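Local coordinates for protein deoxyribodipyrimidine photo-lyase (PDB 3UMV) that repairs UV-damaged DNA by using light and a bound FAD to split cyclobutane pyrimidine dimers into separate pyrimidines, at residues 413-422 and 433-442; 272-283 and 389-397. All coordinates share one frame; numbering follows the deposited sequence.

Interaction 1. Residues 413-422 and 433-442. With FAD (flavin-adenine dinucleotide), chain I.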
loop_
_atom_site.group_PDB
_atom_site.type_symbol
_atom_site.label_atom_id
_atom_site.label_comp_id
_atom_site.label_asym_id
_atom_site.label_seq_id
_atom_site.Cartn_x
_atom_site.Cartn_y
_atom_site.Cartn_z
ATOM N N ALA A 413 16.926 15.049 -0.807
ATOM C CA ALA A 413 16.928 13.810 -0.025
ATOM C C ALA A 413 15.583 13.084 -0.146
ATOM O O ALA A 413 15.531 11.878 -0.406
ATOM C CB ALA A 413 17.232 14.103 1.444
ATOM N N LEU A 414 14.505 13.840 0.041
ATOM C CA LEU A 414 13.151 13.290 -0.016
ATOM C C LEU A 414 12.882 12.682 -1.387
ATOM O O LEU A 414 12.350 11.567 -1.496
ATOM C CB LEU A 414 12.133 14.389 0.288
ATOM C CG LEU A 414 10.669 14.038 0.501
ATOM C CD1 LEU A 414 10.518 13.044 1.659
ATOM C CD2 LEU A 414 9.912 15.330 0.798
ATOM N N SER A 415 13.263 13.403 -2.437
ATOM C CA SER A 415 13.050 12.934 -3.807
ATOM C C SER A 415 13.813 11.641 -4.071
ATOM O O SER A 415 13.318 10.725 -4.727
ATOM C CB SER A 415 13.491 14.014 -4.802
ATOM O OG SER A 415 13.341 13.562 -6.130
ATOM N N THR A 416 15.034 11.571 -3.563
ATOM C CA THR A 416 15.861 10.387 -3.786
ATOM C C THR A 416 15.331 9.174 -3.015
ATOM O O THR A 416 15.245 8.069 -3.561
ATOM C CB THR A 416 17.347 10.678 -3.477
ATOM O OG1 THR A 416 17.850 11.595 -4.457
ATOM C CG2 THR A 416 18.162 9.418 -3.555
ATOM N N ALA A 417 14.955 9.385 -1.761
ATOM C CA ALA A 417 14.391 8.300 -0.946
ATOM C C ALA A 417 13.139 7.720 -1.606
ATOM O O ALA A 417 12.966 6.501 -1.680
ATOM C CB ALA A 417 14.076 8.799 0.485
ATOM N N ILE A 418 12.255 8.606 -2.068
ATOM C CA ILE A 418 10.986 8.199 -2.649
ATOM C C ILE A 418 11.246 7.463 -3.949
ATOM O O ILE A 418 10.674 6.419 -4.202
ATOM C CB ILE A 418 10.043 9.432 -2.872
ATOM C CG1 ILE A 418 9.515 9.938 -1.528
ATOM C CG2 ILE A 418 8.891 9.105 -3.810
ATOM C CD1 ILE A 418 8.754 11.262 -1.639
ATOM N N TYR A 419 12.157 7.986 -4.759
ATOM C CA TYR A 419 12.497 7.331 -6.014
ATOM C C TYR A 419 13.012 5.911 -5.772
ATOM O O TYR A 419 12.557 4.975 -6.416
ATOM C CB TYR A 419 13.532 8.161 -6.781
ATOM C CG TYR A 419 14.305 7.390 -7.830
ATOM C CD1 TYR A 419 13.764 7.124 -9.081
ATOM C CD2 TYR A 419 15.579 6.913 -7.551
ATOM C CE1 TYR A 419 14.482 6.403 -10.028
ATOM C CE2 TYR A 419 16.305 6.200 -8.487
ATOM C CZ TYR A 419 15.752 5.945 -9.720
ATOM O OH TYR A 419 16.489 5.231 -10.642
ATOM N N LEU A 420 13.949 5.755 -4.842
ATOM C CA LEU A 420 14.516 4.438 -4.554
ATOM C C LEU A 420 13.488 3.476 -3.966
ATOM O O LEU A 420 13.402 2.322 -4.375
ATOM C CB LEU A 420 15.707 4.568 -3.612
ATOM C CG LEU A 420 16.904 5.238 -4.287
ATOM C CD1 LEU A 420 18.023 5.494 -3.288
ATOM C CD2 LEU A 420 17.387 4.389 -5.465
ATOM N N ASN A 421 12.726 3.967 -3.001
ATOM C CA ASN A 421 11.687 3.182 -2.350
ATOM C C ASN A 421 10.665 2.662 -3.369
ATOM O O ASN A 421 10.317 1.483 -3.396
ATOM C CB ASN A 421 11.019 4.057 -1.284
ATOM C CG ASN A 421 9.946 3.319 -0.498
ATOM O OD1 ASN A 421 10.226 2.739 0.552
ATOM N ND2 ASN A 421 8.712 3.340 -1.006
ATOM N N ASP A 422 10.195 3.556 -4.222
ATOM C CA ASP A 422 9.212 3.190 -5.238
ATOM C C ASP A 422 9.792 2.289 -6.329
ATOM O O ASP A 422 9.081 1.467 -6.896
ATOM C CB ASP A 422 8.605 4.459 -5.836
ATOM C CG ASP A 422 7.631 5.152 -4.881
ATOM O OD1 ASP A 422 7.487 4.731 -3.704
ATOM O OD2 ASP A 422 6.968 6.105 -5.326
ATOM N N GLY A 433 4.756 4.516 2.061
ATOM C CA GLY A 433 6.090 4.805 1.558
ATOM C C GLY A 433 6.395 6.288 1.579
ATOM O O GLY A 433 7.463 6.706 2.037
ATOM N N TYR A 434 5.460 7.086 1.076
ATOM C CA TYR A 434 5.608 8.528 1.130
ATOM C C TYR A 434 5.720 8.963 2.571
ATOM O O TYR A 434 6.599 9.761 2.929
ATOM C CB TYR A 434 4.419 9.220 0.471
ATOM C CG TYR A 434 4.330 8.945 -1.018
ATOM C CD1 TYR A 434 3.339 8.146 -1.536
ATOM C CD2 TYR A 434 5.254 9.499 -1.893
ATOM C CE1 TYR A 434 3.261 7.886 -2.888
ATOM C CE2 TYR A 434 5.178 9.266 -3.248
ATOM C CZ TYR A 434 4.179 8.465 -3.743
ATOM O OH TYR A 434 4.112 8.244 -5.104
ATOM N N VAL A 435 4.845 8.423 3.417
ATOM C CA VAL A 435 4.836 8.816 4.820
ATOM C C VAL A 435 6.096 8.362 5.576
ATOM O O VAL A 435 6.605 9.103 6.407
ATOM C CB VAL A 435 3.510 8.445 5.540
ATOM C CG1 VAL A 435 3.601 8.654 7.073
ATOM C CG2 VAL A 435 2.394 9.324 4.974
ATOM N N GLY A 436 6.599 7.167 5.272
ATOM C CA GLY A 436 7.847 6.686 5.862
ATOM C C GLY A 436 9.024 7.600 5.539
ATOM O O GLY A 436 9.813 7.960 6.419
ATOM N N CYS A 437 9.135 7.990 4.275
ATOM C CA CYS A 437 10.202 8.905 3.848
ATOM C C CYS A 437 10.032 10.264 4.522
ATOM O O CYS A 437 11.020 10.862 4.991
ATOM C CB CYS A 437 10.212 9.047 2.323
ATOM S SG CYS A 437 10.718 7.526 1.476
ATOM N N MET A 438 8.783 10.742 4.581
ATOM C CA MET A 438 8.497 12.004 5.256
ATOM C C MET A 438 8.761 11.930 6.761
ATOM O O MET A 438 9.198 12.903 7.361
ATOM C CB MET A 438 7.064 12.461 4.984
ATOM C CG MET A 438 6.803 12.852 3.557
ATOM S SD MET A 438 7.374 14.522 3.146
ATOM C CE MET A 438 6.073 15.513 3.914
ATOM N N TRP A 439 8.481 10.788 7.382
ATOM C CA TRP A 439 8.779 10.665 8.814
ATOM C C TRP A 439 10.287 10.820 9.026
ATOM O O TRP A 439 10.750 11.523 9.923
ATOM C CB TRP A 439 8.307 9.305 9.343
ATOM C CG TRP A 439 8.573 9.078 10.811
ATOM C CD1 TRP A 439 7.711 9.313 11.851
ATOM C CD2 TRP A 439 9.769 8.542 11.399
ATOM N NE1 TRP A 439 8.306 8.974 13.044
ATOM C CE2 TRP A 439 9.566 8.497 12.794
ATOM C CE3 TRP A 439 10.990 8.106 10.882
ATOM C CZ2 TRP A 439 10.542 8.033 13.673
ATOM C CZ3 TRP A 439 11.961 7.639 11.762
ATOM C CH2 TRP A 439 11.728 7.612 13.136
ATOM N N SER A 440 11.055 10.161 8.170
ATOM C CA SER A 440 12.501 10.077 8.330
ATOM C C SER A 440 13.185 11.404 8.063
ATOM O O SER A 440 14.056 11.831 8.822
ATOM C CB SER A 440 13.053 9.017 7.373
ATOM O OG SER A 440 12.477 7.762 7.679
ATOM N N ILE A 441 12.771 12.056 6.989
ATOM C CA ILE A 441 13.528 13.169 6.444
ATOM C C ILE A 441 12.957 14.512 6.925
ATOM O O ILE A 441 13.700 15.469 7.098
ATOM C CB ILE A 441 13.594 13.054 4.895
ATOM C CG1 ILE A 441 14.452 11.839 4.532
ATOM C CG2 ILE A 441 14.139 14.329 4.232
ATOM C CD1 ILE A 441 14.493 11.509 3.068
ATOM N N CYS A 442 11.651 14.547 7.198
ATOM C CA CYS A 442 10.926 15.784 7.513
ATOM C C CYS A 442 10.199 15.727 8.856
ATOM O O CYS A 442 9.400 16.602 9.163
ATOM C CB CYS A 442 9.908 16.118 6.421
ATOM S SG CYS A 442 10.649 16.297 4.832
HETATM P PA FAD I . 5.323 -5.442 10.252
HETATM O O1A FAD I . 6.220 -4.927 11.336
HETATM O O2A FAD I . 4.957 -6.894 10.380
HETATM O O5B FAD I . 4.017 -4.518 10.206
HETATM C C5B FAD I . 2.752 -5.026 9.842
HETATM C C4B FAD I . 1.986 -3.979 9.025
HETATM O O4B FAD I . 1.819 -2.765 9.741
HETATM C C3B FAD I . 2.738 -3.582 7.770
HETATM O O3B FAD I . 2.514 -4.495 6.722
HETATM C C2B FAD I . 2.125 -2.245 7.475
HETATM O O2B FAD I . 0.835 -2.427 6.923
HETATM C C1B FAD I . 1.942 -1.672 8.857
HETATM N N9A FAD I . 3.089 -0.829 9.235
HETATM C C8A FAD I . 4.208 -1.198 9.933
HETATM N N7A FAD I . 4.992 -0.102 10.061
HETATM C C5A FAD I . 4.391 0.951 9.439
HETATM C C6A FAD I . 4.722 2.299 9.252
HETATM N N6A FAD I . 5.800 2.846 9.813
HETATM N N1A FAD I . 3.865 3.126 8.560
HETATM C C2A FAD I . 2.682 2.628 8.064
HETATM N N3A FAD I . 2.358 1.302 8.244
HETATM C C4A FAD I . 3.193 0.489 8.929
HETATM N N1 FAD I . 5.496 0.683 4.201
HETATM C C2 FAD I . 4.864 0.239 3.077
HETATM O O2 FAD I . 3.868 -0.469 3.225
HETATM N N3 FAD I . 5.321 0.603 1.822
HETATM C C4 FAD I . 6.438 1.407 1.686
HETATM O O4 FAD I . 6.847 1.724 0.565
HETATM C C4X FAD I . 7.069 1.863 2.838
HETATM N N5 FAD I . 8.192 2.655 2.772
HETATM C C5X FAD I . 8.793 3.115 3.927
HETATM C C6 FAD I . 9.917 3.948 3.848
HETATM C C7 FAD I . 10.531 4.411 5.015
HETATM C C7M FAD I . 11.730 5.317 4.903
HETATM C C8 FAD I . 10.018 4.027 6.257
HETATM C C8M FAD I . 10.635 4.487 7.544
HETATM C C9 FAD I . 8.914 3.193 6.321
HETATM C C9A FAD I . 8.303 2.743 5.165
HETATM N N10 FAD I . 7.205 1.910 5.240
HETATM C C10 FAD I . 6.600 1.491 4.081
HETATM C "C1'" FAD I . 6.624 1.462 6.574
HETATM C "C2'" FAD I . 7.224 0.128 7.118
HETATM O "O2'" FAD I . 8.656 0.073 7.098
HETATM C "C3'" FAD I . 6.700 -1.132 6.404
HETATM O "O3'" FAD I . 5.298 -1.089 6.364
HETATM C "C4'" FAD I . 7.122 -2.436 7.085
HETATM O "O4'" FAD I . 8.534 -2.512 7.136
HETATM C "C5'" FAD I . 6.526 -3.599 6.295
HETATM O "O5'" FAD I . 7.031 -4.868 6.636
HETATM P P FAD I . 6.084 -5.905 7.413
HETATM O O1P FAD I . 4.752 -6.052 6.704
HETATM O O2P FAD I . 6.809 -7.216 7.570
HETATM O O3P FAD I . 6.011 -5.109 8.814
#
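Leu414 turns its CG away from the backbone N (chi1 -171°), which brings CD2 to 3.6 Å from SD of Met438, whose chain is bent at chi2 and chi3 to meet it. These side chains sit between two antiparallel helices of the FAD-binding helical region, whose axes lie 145° apart and approach to 9.6 Å. One turn on, Ala417 CB packs 3.7 Å from Cys437 SG; CD1 of Ile441 lies between this alanine and Ala413 at the start of the segment. Ile418 crosses Tyr434 at about a right angle: its CD1 lies in the ring plane, at the edge, while CG2 is 3.8 Å from CE2. The apolar seam gives way to polar groups at Asn421. Its ND2 donates to FAD O4 (2.9 Å, 167°) and to Asp422 OD1, which also accepts from the backbone N of Arg429; two bonds thus fix the rotation of the amide and leave OD1 3.0 Å from FAD N5. A leucine here would probably leave flavin O4 without this N-H donor and put an apolar branch against N5. The neighbouring helix meets the flavin through glycine: a CB on Gly433 or Gly436 would clash with it, and Gly433 CA stands 3.2 Å from FAD N5.

Interaction 2. Residues 272-283 and 389-397; sequences RNDPTKPRALSG and GKMHGFMRM. With FAD (flavin-adenine dinucleotide), chain I; URE (urea), chain J; EDO (1,2-ethanediol), chain C.
The His392 ring has CA of Pro275 over one face, 3.5 Å from the ring centroid and 5° off the normal, a CH-pi contact. Round its edge, near the plane, lie Arg272 O, Lys277 O and urea N1, together with Phe394 CB and Met395 N from its own segment. NE2 makes a weak, bent bond to Arg272 O (3.0 Å, 128°). ND1 is buried without a polar partner in the model, and Leu281 CD1 comes within 3.5 Å of it. The Phe394 ring is approached obliquely by Asn273 O, 3.5 Å from CG, and Pro275 CG reaches on to Met395 CG at 3.7 Å. The guanidinium of Arg396 has FAD O2' over one face and FAD O4 in its plane at the edge; its NE donates to Met391 O at 3.0 Å, and NH2 forms a salt bridge with Asp427.

Both segments grip the FAD pyrophosphate. Lys390, extended until a bend at chi4 (-70°), turns NZ to FAD O2P (2.8 Å) and O5' (3.0 Å), and to O2 of an ethanediol that probably comes from the crystallisation liquor. From the facing loop Gly283 N also donates to O2P, while Ser282 gives both N and OG to O2A. Positively charged NZ beside the phosphate would be expected to offset its negative charge. Urea occupies the adjoining pocket, its N1 bonded to Pro278 O.

Loop 272-283, between helices 268-271 and 285-290, packs against the start of helix 393-405. Tyr475 of helix 472-489 packs against both Pro275 and Met395, helix 463-469 touches Phe394, and helix 376-388 lies against Met391 and Met395, its Glu384 accepting from His392 N.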
loop_
_atom_site.group_PDB
_atom_site.type_symbol
_atom_site.label_atom_id
_atom_site.label_comp_id
_atom_site.label_asym_id
_atom_site.label_seq_id
_atom_site.Cartn_x
_atom_site.Cartn_y
_atom_site.Cartn_z
ATOM N N ARG A 272 10.779 -6.962 16.411
ATOM C CA ARG A 272 10.481 -6.225 15.181
ATOM C C ARG A 272 11.502 -5.132 14.861
ATOM O O ARG A 272 11.648 -4.733 13.709
ATOM C CB ARG A 272 9.082 -5.623 15.228
ATOM C CG ARG A 272 8.921 -4.516 16.236
ATOM C CD ARG A 272 7.515 -3.939 16.163
ATOM N NE ARG A 272 7.435 -2.652 16.842
ATOM C CZ ARG A 272 7.625 -1.479 16.247
ATOM N NH1 ARG A 272 7.894 -1.421 14.948
ATOM N NH2 ARG A 272 7.535 -0.359 16.951
ATOM N N ASN A 273 12.211 -4.645 15.872
ATOM C CA ASN A 273 13.227 -3.624 15.628
ATOM C C ASN A 273 14.627 -4.180 15.371
ATOM O O ASN A 273 15.591 -3.414 15.264
ATOM C CB ASN A 273 13.253 -2.610 16.773
ATOM C CG ASN A 273 11.981 -1.785 16.843
ATOM O OD1 ASN A 273 11.579 -1.164 15.859
ATOM N ND2 ASN A 273 11.327 -1.795 18.001
ATOM N N ASP A 274 14.735 -5.503 15.255
ATOM C CA ASP A 274 16.032 -6.164 15.115
ATOM C C ASP A 274 16.242 -6.717 13.698
ATOM O O ASP A 274 15.678 -7.750 13.342
ATOM C CB ASP A 274 16.126 -7.302 16.138
ATOM C CG ASP A 274 17.494 -7.944 16.176
ATOM O OD1 ASP A 274 18.318 -7.702 15.264
ATOM O OD2 ASP A 274 17.747 -8.712 17.129
ATOM N N PRO A 275 17.048 -6.027 12.875
ATOM C CA PRO A 275 17.174 -6.459 11.476
ATOM C C PRO A 275 17.841 -7.815 11.285
ATOM O O PRO A 275 17.791 -8.355 10.177
ATOM C CB PRO A 275 18.017 -5.347 10.844
ATOM C CG PRO A 275 17.731 -4.151 11.711
ATOM C CD PRO A 275 17.651 -4.705 13.099
ATOM N N THR A 276 18.442 -8.357 12.340
ATOM C CA THR A 276 19.039 -9.685 12.271
ATOM C C THR A 276 18.004 -10.772 12.553
ATOM O O THR A 276 18.346 -11.955 12.626
ATOM C CB THR A 276 20.226 -9.854 13.251
ATOM O OG1 THR A 276 19.751 -9.830 14.602
ATOM C CG2 THR A 276 21.262 -8.753 13.051
ATOM N N LYS A 277 16.748 -10.365 12.729
ATOM C CA LYS A 277 15.633 -11.306 12.864
ATOM C C LYS A 277 14.615 -11.045 11.763
ATOM O O LYS A 277 13.517 -10.551 12.023
ATOM C CB LYS A 277 14.995 -11.188 14.247
ATOM C CG LYS A 277 15.980 -11.516 15.356
ATOM C CD LYS A 277 15.386 -11.377 16.741
ATOM C CE LYS A 277 16.481 -11.568 17.797
ATOM N NZ LYS A 277 15.930 -11.668 19.178
ATOM N N PRO A 278 14.997 -11.350 10.516
ATOM C CA PRO A 278 14.158 -11.043 9.352
ATOM C C PRO A 278 12.779 -11.696 9.437
ATOM O O PRO A 278 11.808 -11.131 8.938
ATOM C CB PRO A 278 14.962 -11.607 8.171
ATOM C CG PRO A 278 16.010 -12.510 8.773
ATOM C CD PRO A 278 16.271 -11.989 10.146
ATOM N N ARG A 279 12.702 -12.855 10.081
ATOM C CA ARG A 279 11.466 -13.632 10.133
ATOM C C ARG A 279 10.494 -13.164 11.212
ATOM O O ARG A 279 9.381 -13.670 11.301
ATOM C CB ARG A 279 11.785 -15.113 10.348
ATOM C CG ARG A 279 12.471 -15.787 9.174
ATOM C CD ARG A 279 12.769 -17.254 9.478
ATOM N NE ARG A 279 11.569 -18.004 9.853
ATOM C CZ ARG A 279 11.230 -18.302 11.105
ATOM N NH1 ARG A 279 10.121 -18.987 11.349
ATOM N NH2 ARG A 279 12.000 -17.918 12.116
ATOM N N ALA A 280 10.907 -12.205 12.032
ATOM C CA ALA A 280 10.042 -11.708 13.099
ATOM C C ALA A 280 8.953 -10.773 12.581
ATOM O O ALA A 280 7.892 -10.670 13.183
ATOM C CB ALA A 280 10.870 -11.012 14.177
ATOM N N LEU A 281 9.226 -10.089 11.472
ATOM C CA LEU A 281 8.233 -9.229 10.847
ATOM C C LEU A 281 7.141 -10.082 10.201
ATOM O O LEU A 281 7.387 -11.221 9.817
ATOM C CB LEU A 281 8.887 -8.334 9.796
ATOM C CG LEU A 281 10.031 -7.485 10.350
ATOM C CD1 LEU A 281 10.563 -6.541 9.284
ATOM C CD2 LEU A 281 9.546 -6.702 11.561
ATOM N N SER A 282 5.939 -9.534 10.069
ATOM C CA SER A 282 4.822 -10.312 9.525
ATOM C C SER A 282 5.029 -10.712 8.057
ATOM O O SER A 282 4.549 -11.755 7.627
ATOM C CB SER A 282 3.486 -9.572 9.680
ATOM O OG SER A 282 3.362 -8.509 8.738
ATOM N N GLY A 283 5.734 -9.881 7.291
ATOM C CA GLY A 283 5.875 -10.107 5.861
ATOM C C GLY A 283 4.570 -9.842 5.115
ATOM O O GLY A 283 4.348 -10.347 4.008
ATOM N N GLY A 389 13.937 -6.860 -2.160
ATOM C CA GLY A 389 12.682 -6.170 -2.420
ATOM C C GLY A 389 11.876 -5.768 -1.191
ATOM O O GLY A 389 10.742 -5.291 -1.296
ATOM N N LYS A 390 12.447 -5.937 -0.009
ATOM C CA LYS A 390 11.760 -5.522 1.205
ATOM C C LYS A 390 12.818 -5.252 2.264
ATOM O O LYS A 390 13.374 -6.180 2.849
ATOM C CB LYS A 390 10.763 -6.599 1.662
ATOM C CG LYS A 390 9.902 -6.209 2.865
ATOM C CD LYS A 390 8.878 -7.302 3.215
ATOM C CE LYS A 390 8.089 -6.979 4.482
ATOM N NZ LYS A 390 8.931 -7.051 5.740
ATOM N N MET A 391 13.127 -3.980 2.473
ATOM C CA MET A 391 14.147 -3.601 3.449
ATOM C C MET A 391 13.532 -3.712 4.830
ATOM O O MET A 391 12.357 -3.408 5.005
ATOM C CB MET A 391 14.608 -2.169 3.224
ATOM C CG MET A 391 15.732 -1.734 4.154
ATOM S SD MET A 391 16.093 0.035 4.063
ATOM C CE MET A 391 16.257 0.258 2.293
ATOM N N HIS A 392 14.320 -4.159 5.806
ATOM C CA HIS A 392 13.820 -4.306 7.154
ATOM C C HIS A 392 13.292 -2.979 7.700
ATOM O O HIS A 392 13.939 -1.932 7.554
ATOM C CB HIS A 392 14.910 -4.849 8.078
ATOM C CG HIS A 392 14.431 -5.070 9.470
ATOM N ND1 HIS A 392 13.971 -6.294 9.908
ATOM C CD2 HIS A 392 14.311 -4.224 10.520
ATOM C CE1 HIS A 392 13.586 -6.192 11.166
ATOM N NE2 HIS A 392 13.795 -4.951 11.566
ATOM N N GLY A 393 12.125 -3.030 8.335
ATOM C CA GLY A 393 11.428 -1.831 8.773
ATOM C C GLY A 393 12.262 -0.886 9.617
ATOM O O GLY A 393 12.184 0.341 9.470
ATOM N N PHE A 394 13.065 -1.438 10.517
ATOM C CA PHE A 394 13.912 -0.580 11.329
ATOM C C PHE A 394 14.975 0.074 10.432
ATOM O O PHE A 394 15.255 1.260 10.554
ATOM C CB PHE A 394 14.579 -1.347 12.470
ATOM C CG PHE A 394 15.404 -0.467 13.358
ATOM C CD1 PHE A 394 14.830 0.159 14.456
ATOM C CD2 PHE A 394 16.735 -0.221 13.071
ATOM C CE1 PHE A 394 15.583 0.982 15.271
ATOM C CE2 PHE A 394 17.491 0.606 13.883
ATOM C CZ PHE A 394 16.911 1.206 14.981
ATOM N N MET A 395 15.544 -0.705 9.518
ATOM C CA MET A 395 16.571 -0.165 8.619
ATOM C C MET A 395 16.025 0.931 7.671
ATOM O O MET A 395 16.784 1.801 7.264
ATOM C CB MET A 395 17.303 -1.263 7.825
ATOM C CG MET A 395 18.278 -2.118 8.662
ATOM S SD MET A 395 19.254 -1.185 9.853
ATOM C CE MET A 395 20.145 -0.080 8.768
ATOM N N ARG A 396 14.730 0.908 7.333
ATOM C CA ARG A 396 14.164 1.973 6.483
ATOM C C ARG A 396 14.317 3.367 7.096
ATOM O O ARG A 396 14.607 4.349 6.375
ATOM C CB ARG A 396 12.695 1.696 6.127
ATOM C CG ARG A 396 12.509 0.462 5.278
ATOM C CD ARG A 396 11.111 0.406 4.671
ATOM N NE ARG A 396 10.736 -0.970 4.357
ATOM C CZ ARG A 396 9.841 -1.308 3.440
ATOM N NH1 ARG A 396 9.258 -0.368 2.714
ATOM N NH2 ARG A 396 9.545 -2.589 3.232
ATOM N N MET A 397 14.162 3.454 8.421
ATOM C CA MET A 397 14.337 4.725 9.131
ATOM C C MET A 397 15.790 5.214 9.035
ATOM O O MET A 397 16.041 6.366 8.681
ATOM C CB MET A 397 13.922 4.587 10.599
ATOM C CG MET A 397 12.468 4.230 10.778
ATOM S SD MET A 397 11.993 4.108 12.528
ATOM C CE MET A 397 12.520 2.452 12.884
HETATM P PA FAD I . 5.323 -5.442 10.252
HETATM O O1A FAD I . 6.220 -4.927 11.336
HETATM O O2A FAD I . 4.957 -6.894 10.380
HETATM O O5B FAD I . 4.017 -4.518 10.206
HETATM C C5B FAD I . 2.752 -5.026 9.842
HETATM C C4B FAD I . 1.986 -3.979 9.025
HETATM O O4B FAD I . 1.819 -2.765 9.741
HETATM C C3B FAD I . 2.738 -3.582 7.770
HETATM O O3B FAD I . 2.514 -4.495 6.722
HETATM C C2B FAD I . 2.125 -2.245 7.475
HETATM O O2B FAD I . 0.835 -2.427 6.923
HETATM C C1B FAD I . 1.942 -1.672 8.857
HETATM N N9A FAD I . 3.089 -0.829 9.235
HETATM C C8A FAD I . 4.208 -1.198 9.933
HETATM N N7A FAD I . 4.992 -0.102 10.061
HETATM C C5A FAD I . 4.391 0.951 9.439
HETATM C C6A FAD I . 4.722 2.299 9.252
HETATM N N6A FAD I . 5.800 2.846 9.813
HETATM N N1A FAD I . 3.865 3.126 8.560
HETATM C C2A FAD I . 2.682 2.628 8.064
HETATM N N3A FAD I . 2.358 1.302 8.244
HETATM C C4A FAD I . 3.193 0.489 8.929
HETATM N N1 FAD I . 5.496 0.683 4.201
HETATM C C2 FAD I . 4.864 0.239 3.077
HETATM O O2 FAD I . 3.868 -0.469 3.225
HETATM N N3 FAD I . 5.321 0.603 1.822
HETATM C C4 FAD I . 6.438 1.407 1.686
HETATM O O4 FAD I . 6.847 1.724 0.565
HETATM C C4X FAD I . 7.069 1.863 2.838
HETATM N N5 FAD I . 8.192 2.655 2.772
HETATM C C5X FAD I . 8.793 3.115 3.927
HETATM C C6 FAD I . 9.917 3.948 3.848
HETATM C C7 FAD I . 10.531 4.411 5.015
HETATM C C7M FAD I . 11.730 5.317 4.903
HETATM C C8 FAD I . 10.018 4.027 6.257
HETATM C C8M FAD I . 10.635 4.487 7.544
HETATM C C9 FAD I . 8.914 3.193 6.321
HETATM C C9A FAD I . 8.303 2.743 5.165
HETATM N N10 FAD I . 7.205 1.910 5.240
HETATM C C10 FAD I . 6.600 1.491 4.081
HETATM C "C1'" FAD I . 6.624 1.462 6.574
HETATM C "C2'" FAD I . 7.224 0.128 7.118
HETATM O "O2'" FAD I . 8.656 0.073 7.098
HETATM C "C3'" FAD I . 6.700 -1.132 6.404
HETATM O "O3'" FAD I . 5.298 -1.089 6.364
HETATM C "C4'" FAD I . 7.122 -2.436 7.085
HETATM O "O4'" FAD I . 8.534 -2.512 7.136
HETATM C "C5'" FAD I . 6.526 -3.599 6.295
HETATM O "O5'" FAD I . 7.031 -4.868 6.636
HETATM P P FAD I . 6.084 -5.905 7.413
HETATM O O1P FAD I . 4.752 -6.052 6.704
HETATM O O2P FAD I . 6.809 -7.216 7.570
HETATM O O3P FAD I . 6.011 -5.109 8.814
HETATM C C URE J . 12.755 -8.134 6.035
HETATM O O URE J . 13.527 -7.445 5.368
HETATM N N1 URE J . 13.181 -8.777 7.100
HETATM N N2 URE J . 11.544 -8.359 5.592
HETATM C C1 EDO C . 10.353 -11.354 4.089
HETATM O O1 EDO C . 11.211 -10.280 4.010
HETATM C C2 EDO C . 9.141 -11.155 4.687
HETATM O O2 EDO C . 9.063 -10.163 5.637
#

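Interaction 1 is a buried helix-helix seam, with 11 of its 12 touching residues buried, whereas interaction 2 is partly buried and joins a loop to the beginning of helix 393-405. The first is held across its segments by apolar side chains; the second mixes a proline-histidine contact with one weak hydrogen bond. Both line the same FAD. Interaction 1 meets the isoalloxazine alone; interaction 2 holds the pyrophosphate through Ser282, Gly283 and Lys390 and also reaches the flavin ring through Arg396. Their centres are 17 Å apart, yet they touch: Trp439 CH2 lies 3.6 Å from Met397 SD, and Asn421 OD1 3.9 Å from Arg396 NH1, beside the flavin. Helix 393-405 directly precedes helix 410-424 in the chain.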